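Local coordinates for ribosomal-protein-serine acetyltransferase, putative (Vibrio cholerae O1 biovar eltor, PDB 2FCK), which probably transfers an acetyl group to protein N-termini, perhaps those of ribosomal proteins, as a putative GNAT-family acetyltransferase, at residues F8-T12 with A121-F125; A25-V29 with F49-E55; R134-C139 with G174-L179. One frame throughout, in Å; residues are numbered along the deposited sequence. Where two conformers were deposited one is given.

Contact 1: F8-T12 with A121-F125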
loop_
_atom_site.group_PDB
_atom_site.type_symbol
_atom_site.label_atom_id
_atom_site.label_comp_id
_atom_site.label_asym_id
_atom_site.label_seq_id
_atom_site.Cartn_x
_atom_site.Cartn_y
_atom_site.Cartn_z
ATOM N N PHE A 8 4.255 20.713 -12.828
ATOM C CA PHE A 8 3.497 20.934 -11.594
ATOM C C PHE A 8 4.413 21.161 -10.414
ATOM O O PHE A 8 5.349 20.393 -10.214
ATOM C CB PHE A 8 2.639 19.706 -11.236
ATOM C CG PHE A 8 1.901 19.850 -9.910
ATOM C CD1 PHE A 8 2.280 19.090 -8.786
ATOM C CD2 PHE A 8 0.837 20.760 -9.773
ATOM C CE1 PHE A 8 1.604 19.239 -7.532
ATOM C CE2 PHE A 8 0.153 20.887 -8.533
ATOM C CZ PHE A 8 0.539 20.125 -7.426
ATOM N N GLN A 9 4.149 22.238 -9.660
ATOM C CA GLN A 9 4.958 22.580 -8.480
ATOM C C GLN A 9 4.046 22.803 -7.273
ATOM O O GLN A 9 2.897 23.255 -7.414
ATOM C CB GLN A 9 5.784 23.842 -8.697
ATOM C CG GLN A 9 6.385 23.926 -10.114
ATOM C CD GLN A 9 7.399 24.988 -10.246
ATOM O OE1 GLN A 9 7.311 26.031 -9.585
ATOM N NE2 GLN A 9 8.403 24.748 -11.101
ATOM N N ILE A 10 4.570 22.500 -6.090
ATOM C CA ILE A 10 3.939 22.971 -4.873
ATOM C C ILE A 10 4.887 24.020 -4.315
ATOM O O ILE A 10 6.062 23.738 -4.094
ATOM C CB ILE A 10 3.703 21.798 -3.854
ATOM C CG1 ILE A 10 2.750 20.719 -4.378
ATOM C CG2 ILE A 10 3.173 22.377 -2.520
ATOM C CD1 ILE A 10 2.891 19.409 -3.542
ATOM N N VAL A 11 4.398 25.251 -4.113
ATOM C CA VAL A 11 5.242 26.367 -3.698
ATOM C C VAL A 11 4.763 26.901 -2.353
ATOM O O VAL A 11 3.583 27.137 -2.167
ATOM C CB VAL A 11 5.228 27.528 -4.733
ATOM C CG1 VAL A 11 6.205 28.634 -4.292
ATOM C CG2 VAL A 11 5.543 26.995 -6.100
ATOM N N THR A 12 5.687 27.061 -1.435
ATOM C CA THR A 12 5.353 27.531 -0.096
ATOM C C THR A 12 6.020 28.894 0.082
ATOM O O THR A 12 6.525 29.449 -0.864
ATOM C CB THR A 12 5.879 26.545 0.976
ATOM O OG1 THR A 12 7.305 26.500 0.919
ATOM C CG2 THR A 12 5.289 25.151 0.826
ATOM N N ALA A 121 3.569 20.701 3.265
ATOM C CA ALA A 121 3.015 21.067 1.935
ATOM C C ALA A 121 2.515 19.807 1.221
ATOM O O ALA A 121 1.382 19.766 0.678
ATOM C CB ALA A 121 4.090 21.775 1.113
ATOM N N LEU A 122 3.321 18.743 1.329
ATOM C CA LEU A 122 2.962 17.518 0.616
ATOM C C LEU A 122 1.743 16.866 1.270
ATOM O O LEU A 122 0.828 16.376 0.602
ATOM C CB LEU A 122 4.165 16.564 0.574
ATOM C CG LEU A 122 3.898 15.260 -0.203
ATOM C CD1 LEU A 122 3.544 15.568 -1.673
ATOM C CD2 LEU A 122 5.093 14.279 -0.113
ATOM N N ILE A 123 1.708 16.851 2.587
ATOM C CA ILE A 123 0.580 16.279 3.309
ATOM C C ILE A 123 -0.733 17.025 2.977
ATOM O O ILE A 123 -1.789 16.430 2.712
ATOM C CB ILE A 123 0.884 16.375 4.821
ATOM C CG1 ILE A 123 2.003 15.331 5.197
ATOM C CG2 ILE A 123 -0.416 16.121 5.689
ATOM C CD1 ILE A 123 2.579 15.654 6.617
ATOM N N LEU A 124 -0.674 18.345 2.983
ATOM C CA LEU A 124 -1.851 19.139 2.628
ATOM C C LEU A 124 -2.306 18.890 1.194
ATOM O O LEU A 124 -3.502 18.794 0.936
ATOM C CB LEU A 124 -1.606 20.632 2.852
ATOM C CG LEU A 124 -1.438 20.977 4.332
ATOM C CD1 LEU A 124 -1.023 22.486 4.466
ATOM C CD2 LEU A 124 -2.687 20.603 5.175
ATOM N N PHE A 125 -1.355 18.761 0.281
ATOM C CA PHE A 125 -1.697 18.411 -1.104
ATOM C C PHE A 125 -2.448 17.083 -1.145
ATOM O O PHE A 125 -3.501 16.956 -1.799
ATOM C CB PHE A 125 -0.414 18.394 -1.933
ATOM C CG PHE A 125 -0.565 17.760 -3.283
ATOM C CD1 PHE A 125 -1.207 18.433 -4.308
ATOM C CD2 PHE A 125 -0.040 16.500 -3.505
ATOM C CE1 PHE A 125 -1.335 17.837 -5.585
ATOM C CE2 PHE A 125 -0.176 15.884 -4.747
ATOM C CZ PHE A 125 -0.823 16.560 -5.776
#

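Contact 2: A25-V29 with F49-E55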
loop_
_atom_site.group_PDB
_atom_site.type_symbol
_atom_site.label_atom_id
_atom_site.label_comp_id
_atom_site.label_asym_id
_atom_site.label_seq_id
_atom_site.Cartn_x
_atom_site.Cartn_y
_atom_site.Cartn_z
ATOM N N ALA A 25 21.838 17.306 -11.942
ATOM C CA ALA A 25 22.552 16.172 -11.354
ATOM C C ALA A 25 23.642 16.629 -10.380
ATOM O O ALA A 25 23.784 16.055 -9.291
ATOM C CB ALA A 25 23.153 15.318 -12.437
ATOM N N GLU A 26 24.380 17.659 -10.784
ATOM C CA GLU A 26 25.405 18.281 -9.957
ATOM C C GLU A 26 24.843 18.750 -8.606
ATOM O O GLU A 26 25.473 18.519 -7.562
ATOM C CB GLU A 26 26.100 19.402 -10.741
ATOM C CG GLU A 26 26.705 20.546 -9.933
ATOM C CD GLU A 26 27.556 21.495 -10.799
ATOM O OE1 GLU A 26 27.268 22.718 -10.800
ATOM O OE2 GLU A 26 28.488 20.999 -11.483
ATOM N N GLU A 27 23.678 19.402 -8.647
ATOM C CA GLU A 27 22.979 19.890 -7.469
ATOM C C GLU A 27 22.564 18.749 -6.525
ATOM O O GLU A 27 22.612 18.880 -5.301
ATOM C CB GLU A 27 21.745 20.694 -7.887
ATOM C CG GLU A 27 22.069 22.091 -8.441
ATOM C CD GLU A 27 22.417 22.134 -9.938
ATOM O OE1 GLU A 27 22.885 21.122 -10.523
ATOM O OE2 GLU A 27 22.233 23.218 -10.531
ATOM N N LEU A 28 22.161 17.623 -7.105
ATOM C CA LEU A 28 21.774 16.459 -6.303
ATOM C C LEU A 28 23.018 15.820 -5.657
ATOM O O LEU A 28 22.984 15.393 -4.502
ATOM C CB LEU A 28 21.029 15.449 -7.176
ATOM C CG LEU A 28 20.621 14.147 -6.457
ATOM C CD1 LEU A 28 19.753 14.436 -5.241
ATOM C CD2 LEU A 28 19.905 13.183 -7.419
ATOM N N VAL A 29 24.099 15.736 -6.424
ATOM C CA VAL A 29 25.382 15.252 -5.901
ATOM C C VAL A 29 25.864 16.115 -4.723
ATOM O O VAL A 29 26.173 15.557 -3.660
ATOM C CB VAL A 29 26.455 15.171 -7.014
ATOM C CG1 VAL A 29 27.863 15.144 -6.426
ATOM C CG2 VAL A 29 26.204 13.947 -7.852
ATOM N N PHE A 49 29.397 7.891 -4.949
ATOM C CA PHE A 49 28.146 8.368 -5.539
ATOM C C PHE A 49 28.402 9.304 -6.715
ATOM O O PHE A 49 28.822 10.458 -6.545
ATOM C CB PHE A 49 27.270 9.055 -4.499
ATOM C CG PHE A 49 26.067 9.743 -5.082
ATOM C CD1 PHE A 49 25.116 9.021 -5.804
ATOM C CD2 PHE A 49 25.882 11.110 -4.906
ATOM C CE1 PHE A 49 23.996 9.638 -6.349
ATOM C CE2 PHE A 49 24.758 11.744 -5.446
ATOM C CZ PHE A 49 23.813 10.997 -6.175
ATOM N N SER A 50 28.138 8.790 -7.910
ATOM C CA SER A 50 28.525 9.463 -9.148
ATOM C C SER A 50 27.464 10.452 -9.623
ATOM O O SER A 50 26.280 10.262 -9.367
ATOM C CB SER A 50 28.782 8.408 -10.236
ATOM O OG SER A 50 27.858 7.324 -10.127
ATOM N N GLN A 51 27.888 11.493 -10.337
ATOM C CA GLN A 51 26.953 12.318 -11.089
ATOM C C GLN A 51 26.137 11.495 -12.091
ATOM O O GLN A 51 24.974 11.806 -12.341
ATOM C CB GLN A 51 27.665 13.466 -11.790
ATOM C CG GLN A 51 26.799 14.143 -12.847
ATOM C CD GLN A 51 27.322 15.489 -13.267
ATOM O OE1 GLN A 51 27.458 16.398 -12.445
ATOM N NE2 GLN A 51 27.603 15.639 -14.560
ATOM N N GLN A 52 26.732 10.440 -12.655
ATOM C CA GLN A 52 25.986 9.533 -13.527
ATOM C C GLN A 52 24.929 8.735 -12.765
ATOM O O GLN A 52 23.842 8.464 -13.283
ATOM C CB GLN A 52 26.924 8.602 -14.307
ATOM C CG GLN A 52 26.290 8.087 -15.589
ATOM C CD GLN A 52 27.202 7.165 -16.384
ATOM O OE1 GLN A 52 27.709 6.163 -15.861
ATOM N NE2 GLN A 52 27.397 7.488 -17.664
ATOM N N GLU A 53 25.250 8.357 -11.532
ATOM C CA GLU A 53 24.256 7.792 -10.619
ATOM C C GLU A 53 23.145 8.800 -10.284
ATOM O O GLU A 53 21.974 8.440 -10.256
ATOM C CB GLU A 53 24.915 7.267 -9.344
ATOM C CG GLU A 53 24.949 5.744 -9.261
ATOM C CD GLU A 53 23.540 5.127 -9.121
ATOM O OE1 GLU A 53 23.405 3.884 -9.291
ATOM O OE2 GLU A 53 22.566 5.885 -8.854
ATOM N N ALA A 54 23.527 10.058 -10.081
ATOM C CA ALA A 54 22.561 11.149 -9.865
ATOM C C ALA A 54 21.634 11.289 -11.095
ATOM O O ALA A 54 20.407 11.293 -10.964
ATOM C CB ALA A 54 23.295 12.462 -9.574
ATOM N N GLU A 55 22.233 11.378 -12.278
ATOM C CA GLU A 55 21.468 11.422 -13.527
ATOM C C GLU A 55 20.480 10.255 -13.619
ATOM O O GLU A 55 19.313 10.468 -13.917
ATOM C CB GLU A 55 22.389 11.446 -14.747
ATOM C CG GLU A 55 23.078 12.757 -14.972
ATOM C CD GLU A 55 24.125 12.706 -16.056
ATOM O OE1 GLU A 55 24.287 11.644 -16.716
ATOM O OE2 GLU A 55 24.786 13.753 -16.260
#

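Contact 3: R134-C139 with G174-L179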
loop_
_atom_site.group_PDB
_atom_site.type_symbol
_atom_site.label_atom_id
_atom_site.label_comp_id
_atom_site.label_asym_id
_atom_site.label_seq_id
_atom_site.Cartn_x
_atom_site.Cartn_y
_atom_site.Cartn_z
ATOM N N ARG A 134 -5.842 8.855 4.556
ATOM C CA ARG A 134 -4.777 8.360 5.412
ATOM C C ARG A 134 -3.451 8.386 4.663
ATOM O O ARG A 134 -3.386 8.018 3.481
ATOM C CB ARG A 134 -5.066 6.892 5.807
ATOM C CG ARG A 134 -3.995 6.258 6.708
ATOM C CD ARG A 134 -4.446 4.840 7.246
ATOM N NE ARG A 134 -3.281 4.104 7.795
ATOM C CZ ARG A 134 -2.907 4.088 9.077
ATOM N NH1 ARG A 134 -3.622 4.710 10.006
ATOM N NH2 ARG A 134 -1.796 3.468 9.437
ATOM N N LEU A 135 -2.379 8.763 5.367
ATOM C CA LEU A 135 -1.027 8.646 4.798
ATOM C C LEU A 135 -0.170 7.844 5.786
ATOM O O LEU A 135 -0.330 8.019 6.972
ATOM C CB LEU A 135 -0.398 10.034 4.632
ATOM C CG LEU A 135 -1.192 11.015 3.730
ATOM C CD1 LEU A 135 -0.599 12.449 3.807
ATOM C CD2 LEU A 135 -1.218 10.560 2.301
ATOM N N GLU A 136 0.691 6.983 5.270
ATOM C CA GLU A 136 1.715 6.296 6.088
ATOM C C GLU A 136 3.144 6.797 5.746
ATOM O O GLU A 136 3.506 6.930 4.557
ATOM C CB GLU A 136 1.602 4.802 5.888
ATOM C CG GLU A 136 0.374 4.296 6.689
ATOM C CD GLU A 136 0.171 2.779 6.617
ATOM O OE1 GLU A 136 0.941 2.072 5.920
ATOM O OE2 GLU A 136 -0.833 2.329 7.214
ATOM N N ILE A 137 3.935 7.034 6.784
ATOM C CA ILE A 137 5.381 7.249 6.716
ATOM C C ILE A 137 6.082 6.057 7.338
ATOM O O ILE A 137 5.614 5.625 8.391
ATOM C CB ILE A 137 5.722 8.502 7.473
ATOM C CG1 ILE A 137 5.148 9.709 6.715
ATOM C CG2 ILE A 137 7.237 8.684 7.657
ATOM C CD1 ILE A 137 5.029 10.890 7.541
ATOM N N VAL A 138 7.117 5.482 6.688
ATOM C CA VAL A 138 7.887 4.369 7.265
ATOM C C VAL A 138 9.292 4.893 7.531
ATOM O O VAL A 138 9.946 5.344 6.600
ATOM C CB VAL A 138 8.008 3.140 6.307
ATOM C CG1 VAL A 138 8.762 1.979 6.996
ATOM C CG2 VAL A 138 6.595 2.728 5.915
ATOM N N CYS A 139 9.734 4.855 8.778
ATOM C CA CYS A 139 11.085 5.320 9.083
ATOM C C CYS A 139 11.973 4.161 9.450
ATOM O O CYS A 139 11.527 3.211 10.093
ATOM C CB CYS A 139 11.073 6.294 10.272
ATOM S SG CYS A 139 10.258 7.852 9.852
ATOM N N GLY A 174 10.536 -1.512 9.781
ATOM C CA GLY A 174 10.349 -0.034 9.793
ATOM C C GLY A 174 9.253 0.403 10.735
ATOM O O GLY A 174 8.329 -0.345 11.052
ATOM N N ILE A 175 9.402 1.629 11.251
ATOM C CA ILE A 175 8.377 2.192 12.100
ATOM C C ILE A 175 7.354 2.903 11.222
ATOM O O ILE A 175 7.689 3.768 10.403
ATOM C CB ILE A 175 8.960 3.269 13.048
ATOM C CG1 ILE A 175 10.152 2.724 13.843
ATOM C CG2 ILE A 175 7.803 3.821 13.885
ATOM C CD1 ILE A 175 11.012 3.834 14.565
ATOM N N VAL A 176 6.098 2.532 11.402
ATOM C CA VAL A 176 4.996 3.127 10.659
ATOM C C VAL A 176 4.389 4.274 11.457
ATOM O O VAL A 176 4.008 4.074 12.619
ATOM C CB VAL A 176 3.908 2.031 10.427
ATOM C CG1 VAL A 176 2.664 2.630 9.784
ATOM C CG2 VAL A 176 4.537 0.880 9.634
ATOM N N PHE A 177 4.340 5.455 10.830
ATOM C CA PHE A 177 3.595 6.585 11.372
ATOM C C PHE A 177 2.403 6.842 10.447
ATOM O O PHE A 177 2.525 6.662 9.213
ATOM C CB PHE A 177 4.477 7.848 11.373
ATOM C CG PHE A 177 5.670 7.758 12.272
ATOM C CD1 PHE A 177 5.658 8.338 13.533
ATOM C CD2 PHE A 177 6.813 7.077 11.833
ATOM C CE1 PHE A 177 6.779 8.254 14.351
ATOM C CE2 PHE A 177 7.953 6.986 12.610
ATOM C CZ PHE A 177 7.920 7.566 13.922
ATOM N N SER A 178 1.307 7.370 11.003
ATOM C CA SER A 178 0.161 7.728 10.193
ATOM C C SER A 178 -0.242 9.188 10.359
ATOM O O SER A 178 0.016 9.814 11.386
ATOM C CB SER A 178 -1.053 6.848 10.555
ATOM O OG SER A 178 -1.543 7.235 11.826
ATOM N N LEU A 179 -0.897 9.692 9.320
ATOM C CA LEU A 179 -1.580 10.977 9.377
ATOM C C LEU A 179 -2.985 10.760 8.835
ATOM O O LEU A 179 -3.153 10.066 7.814
ATOM C CB LEU A 179 -0.861 11.981 8.447
ATOM C CG LEU A 179 0.568 12.326 8.827
ATOM C CD1 LEU A 179 1.482 12.297 7.619
ATOM C CD2 LEU A 179 0.565 13.655 9.461
#

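Contact 1: F8-T12 with A121-F125
Ile10 reaches from the short edge strand 10-11 onto helix 114-129, where a strand of the GNAT-family sheet meets a helix packed against one face of that sheet. Its side chain sits between Ala121 and Phe125 and spreads over about one helical turn, the two arms landing on residues four apart: CG2 lies 3.8 Å from Ala121 CB, and CD1 lies 3.8 Å from Phe125 CB. Because CG1 is anti to the carbonyl carbon (chi1 -63°) and CG2 is anti to the backbone N, the branches straddle the groove between those residues. Leu122 touches the tip of Ile10 more loosely, its CD1 4.3 Å from Ile10 CD1. Ala121, the smallest side chain here, receives a second methyl: Thr12 CG2 comes to 3.6 Å from Ala121 CB, while Thr12 OG1 hydrogen-bonds Glu117 one turn earlier in the same helix. Ile10 is also backed by Leu17 of the adjacent strand 15-18 and Phe73 of strand 71-77, and Leu122 by Val87 and Ile89, which places the contact between helix and sheet. At the other end the two phenylalanine side chains come from opposite directions. Their rings meet obliquely, with planes at 40° and centroids 5.4 Å apart, and the closest approach is Phe8 CZ to Phe125 CE1 at 3.5 Å.

Contact 2: A25-V29 with F49-E55
Val29 and Phe49 are brought together by their first torsions. In Val29, CG1 stands anti to the backbone N (chi1 160°), which leaves CG2 beside that nitrogen and directed into the contact; in Phe49, CG is also anti to its backbone N (chi1 171°), and the ring swings against helix 25-33. Val29 CG2 then lies 3.6 Å from Phe49 CE2, the methyl meeting the ring obliquely. The same methyl sits 3.7 Å from Ala54 CB, so one branch fills the angle between the aromatic ring and the first turn of helix 51-66. These two helices follow each other between strands 15-18 and 71-77, the two-helix connection between the first core strands of the GNAT fold; their short segments cross at 111° with axes 8.5 Å apart. Where they meet, Ala25 faces Ala54, CB to CB 4.0 Å. Glu55 CG lies 3.6 Å from Ala25 CB. Leu28 CD2 packs near Ala54 on another side, and its side chain also touches Trp44, Phe57 and Ile58. Gln51, extended beyond CG, runs along the margin and brings OE1 to 3.7 Å from Glu26 CB. An N-cap fixes the start of helix 51-66, Ser50 OG accepting from Glu53 N at 3.1 Å. Trp44 also meets the Phe49 ring. The alanines, Val29, Leu28 and the Phe49 ring just before helix 51-66 thus meet by apolar packing; Glu26 and Glu55 offer aliphatic carbons, Gln51 both CG and OE1, and the hydrogen bonds described stay within each segment.

Contact 3: R134-C139 with G174-L179
Leu135 and Leu179 begin an antiparallel pairing of strands 134-139 and 170-179 within the mixed sheet of the GNAT fold. Six backbone bonds join the hydrogen-bonded pairs Leu135-Leu179, Ile137-Phe177 and Cys139-Ile175; the straightest, Phe177 N to Ile137 O (2.8 Å, 175°), runs nearly along the C=O axis. The face carrying these side chains is tightly packed. Ile137 CD1 meets Leu179 CD1 at 3.8 Å. Leu135 packs on Cys126 and Phe127, and Leu179 on Ile123 and Phe127, of helix 114-129; helix 144-152 covers the Cys139 end of the same face, where Cys139 SG approaches the Phe177 ring obliquely, 3.7 Å from CE2.

The opposite face, with Glu136, Val138, Val176 and Ser178, is more polar and, at Val138, partly open. Glu136 CD lies 4.0 Å from Val176 CG1, and Val138 CG1 lies 3.8 Å from Gly174 CA. Charge collects at the Arg134 end: Glu136 OE1 salt-bridges Arg164 of the same chain, Ser178 OG bonds Glu158, which also salt-bridges Arg134, and Arg134 NH1 bonds Pro162 O of the second subunit. Extended from CG to NE, with CG anti to the backbone N (chi1 180°), Arg134 lays one guanidinium face over Ser178 CB, 3.4 Å from NH1. Its edge makes a side-on salt bridge to a single oxygen: Glu136 OE2 takes both Arg134 NE (3.1 Å) and NH2 (2.7 Å), from opposite faces of the carboxylate plane.

In the fold
Contact 3 is the buried one and binds two neighbouring strands by backbone bonds, whereas contacts 1 and 2 are partly buried and rely on apolar packing. Contacts 1 and 3 share a helix-sheet interface: helix 114-129 leads into strand 134-139, and Ile123 CD1 of the first touches Leu179 CD1 of the third at 3.7 Å. They lie about 19 Å apart, centre to centre, at different strands of the same sheet. Contact 2 joins helix 25-33 to the start of helix 51-66 and the residues just before it; it lies about 14 Å from contact 1 and about 18 Å from contact 3 by nearest atoms, across the chain's centre from contact 3. Contact 3 alone reaches the second subunit, through its polar face.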